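Local coordinates for protein acetaldehyde dehydrogenase (Acetylating) (Geobacillus thermoglucosidasius, PDB 5J78) that probably interconverts acetaldehyde and acetyl-CoA with NAD as cofactor, as an acetylating aldehyde dehydrogenase, at residues 327-332 against 337-342. Sequence-based numbering, arbitrary orientation.
Sequences APQVIA and IEIPSD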
loop_
_atom_site.group_PDB
_atom_site.type_symbol
_atom_site.label_atom_id
_atom_site.label_comp_id
_atom_site.label_asym_id
_atom_site.label_seq_id
_atom_site.Cartn_x
_atom_site.Cartn_y
_atom_site.Cartn_z
ATOM N N ALA A 327 -33.580 -3.332 -24.034
ATOM C CA ALA A 327 -34.990 -3.108 -24.314
ATOM C C ALA A 327 -35.834 -3.955 -23.354
ATOM O O ALA A 327 -35.365 -5.002 -22.891
ATOM C CB ALA A 327 -35.311 -3.454 -25.780
ATOM N N PRO A 328 -37.066 -3.501 -23.036
ATOM C CA PRO A 328 -37.965 -4.261 -22.153
ATOM C C PRO A 328 -38.121 -5.729 -22.562
ATOM O O PRO A 328 -38.150 -6.608 -21.703
ATOM C CB PRO A 328 -39.304 -3.529 -22.295
ATOM C CG PRO A 328 -38.961 -2.169 -22.750
ATOM C CD PRO A 328 -37.679 -2.238 -23.494
ATOM N N GLN A 329 -38.223 -5.970 -23.865
ATOM C CA GLN A 329 -38.409 -7.315 -24.398
ATOM C C GLN A 329 -37.229 -8.231 -24.097
ATOM O O GLN A 329 -37.421 -9.413 -23.812
ATOM C CB GLN A 329 -38.637 -7.258 -25.904
ATOM C CG GLN A 329 -39.987 -6.656 -26.306
ATOM C CD GLN A 329 -40.087 -5.142 -26.068
ATOM O OE1 GLN A 329 -39.079 -4.405 -26.102
ATOM N NE2 GLN A 329 -41.313 -4.673 -25.831
ATOM N N VAL A 330 -36.013 -7.685 -24.170
ATOM C CA VAL A 330 -34.811 -8.437 -23.836
ATOM C C VAL A 330 -34.833 -8.790 -22.361
ATOM O O VAL A 330 -34.560 -9.922 -21.983
ATOM C CB VAL A 330 -33.529 -7.647 -24.159
ATOM C CG1 VAL A 330 -32.277 -8.393 -23.652
ATOM C CG2 VAL A 330 -33.435 -7.358 -25.664
ATOM N N ILE A 331 -35.172 -7.811 -21.528
ATOM C CA ILE A 331 -35.261 -8.040 -20.097
ATOM C C ILE A 331 -36.321 -9.103 -19.791
ATOM O O ILE A 331 -36.103 -9.981 -18.955
ATOM C CB ILE A 331 -35.597 -6.744 -19.367
ATOM C CG1 ILE A 331 -34.450 -5.739 -19.531
ATOM C CG2 ILE A 331 -35.832 -6.986 -17.888
ATOM C CD1 ILE A 331 -34.845 -4.344 -19.199
ATOM N N ALA A 332 -37.473 -9.002 -20.456
ATOM C CA ALA A 332 -38.561 -9.973 -20.266
ATOM C C ALA A 332 -38.070 -11.388 -20.554
ATOM O O ALA A 332 -38.282 -12.306 -19.769
ATOM C CB ALA A 332 -39.731 -9.634 -21.163
ATOM N N ILE A 337 -40.326 -14.098 -18.736
ATOM C CA ILE A 337 -41.726 -13.705 -18.758
ATOM C C ILE A 337 -41.966 -13.242 -20.177
ATOM O O ILE A 337 -41.008 -13.004 -20.905
ATOM C CB ILE A 337 -42.048 -12.591 -17.720
ATOM C CG1 ILE A 337 -41.541 -11.221 -18.193
ATOM C CG2 ILE A 337 -41.443 -12.942 -16.342
ATOM C CD1 ILE A 337 -41.890 -10.072 -17.245
ATOM N N GLU A 338 -43.222 -13.110 -20.592
ATOM C CA GLU A 338 -43.480 -12.576 -21.927
ATOM C C GLU A 338 -44.381 -11.353 -21.860
ATOM O O GLU A 338 -45.294 -11.269 -21.028
ATOM C CB GLU A 338 -44.070 -13.653 -22.850
ATOM C CG GLU A 338 -45.464 -14.109 -22.543
ATOM C CD GLU A 338 -46.105 -14.803 -23.741
ATOM O OE1 GLU A 338 -45.687 -15.941 -24.051
ATOM O OE2 GLU A 338 -47.007 -14.205 -24.377
ATOM N N ILE A 339 -44.097 -10.412 -22.755
ATOM C CA ILE A 339 -44.726 -9.097 -22.754
ATOM C C ILE A 339 -45.005 -8.695 -24.182
ATOM O O ILE A 339 -44.337 -9.168 -25.098
ATOM C CB ILE A 339 -43.832 -7.984 -22.092
ATOM C CG1 ILE A 339 -42.523 -7.807 -22.859
ATOM C CG2 ILE A 339 -43.547 -8.311 -20.646
ATOM C CD1 ILE A 339 -41.766 -6.545 -22.480
ATOM N N PRO A 340 -45.976 -7.799 -24.379
ATOM C CA PRO A 340 -46.255 -7.310 -25.732
ATOM C C PRO A 340 -45.060 -6.615 -26.370
ATOM O O PRO A 340 -44.214 -6.027 -25.688
ATOM C CB PRO A 340 -47.412 -6.323 -25.522
ATOM C CG PRO A 340 -48.059 -6.738 -24.250
ATOM C CD PRO A 340 -46.963 -7.329 -23.394
ATOM N N SER A 341 -45.006 -6.680 -27.693
ATOM C CA SER A 341 -43.880 -6.157 -28.443
ATOM C C SER A 341 -43.848 -4.638 -28.442
ATOM O O SER A 341 -42.827 -4.040 -28.757
ATOM C CB SER A 341 -43.943 -6.657 -29.880
ATOM O OG SER A 341 -45.079 -6.102 -30.518
ATOM N N ASP A 342 -44.972 -4.014 -28.102
ATOM C CA ASP A 342 -45.040 -2.557 -28.071
ATOM C C ASP A 342 -44.715 -1.949 -26.682
ATOM O O ASP A 342 -44.722 -0.732 -26.523
ATOM C CB ASP A 342 -46.431 -2.094 -28.532
ATOM C CG ASP A 342 -47.547 -2.509 -27.577
ATOM O OD1 ASP A 342 -47.290 -3.270 -26.622
ATOM O OD2 ASP A 342 -48.698 -2.074 -27.786
#
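Ala332 meets both Ile337 and Ile339 as the chain leaves helix 328-335 and doubles back along it. The carbonyl O of Ala332 accepts the backbone N of Ile337 at 2.9 Å, an almost straight bond (N-H...O 171°) between residues five apart, consistent with the 6-to-1 bond of a Schellman motif. The methyl CB of Ala332 points at the returning chain, 3.6 Å from the carbonyl O of Ile337 and 3.7 Å from CG1 of Ile339. Ile339 holds CG1 between its backbone N and carbonyl carbon (chi1 62°), which sets that atom against the Ala332 methyl; the extended chi2 then carries CD1 of Ile339 on to the first turn of the helix, 3.9 Å from CB of Pro328 and 3.7 Å from the carbonyl O of the same proline. The branched chain thus spans one helical turn, from Pro328 to Ala332.

Gln329 supplies the side-chain hydrogen bond of the contact. Bent at chi2 (71°), the side chain reaches past Ile339, and NE2 of Gln329 meets the carbonyl O of Pro340 at 3.2 Å; the acceptor lies in the amide plane, and NE2 in turn approaches a lone pair in the carbonyl plane. The same nitrogen also donates to Val343 O, so two bonds fix the amide's rotation. Without this amide, as with an alanine here, the carbonyls of Pro340 and Val343 would probably lose their shared donor, and the loop would be tied less firmly to the helix.

This return loop leads into strand 345-349, closing a beta-alpha-beta crossover from strand 298-300, its parallel neighbour. Ile339 packs on Tyr299 and Leu346 of those two strands, while Ile337 rests on Lys308 and Val309 of helix 303-313.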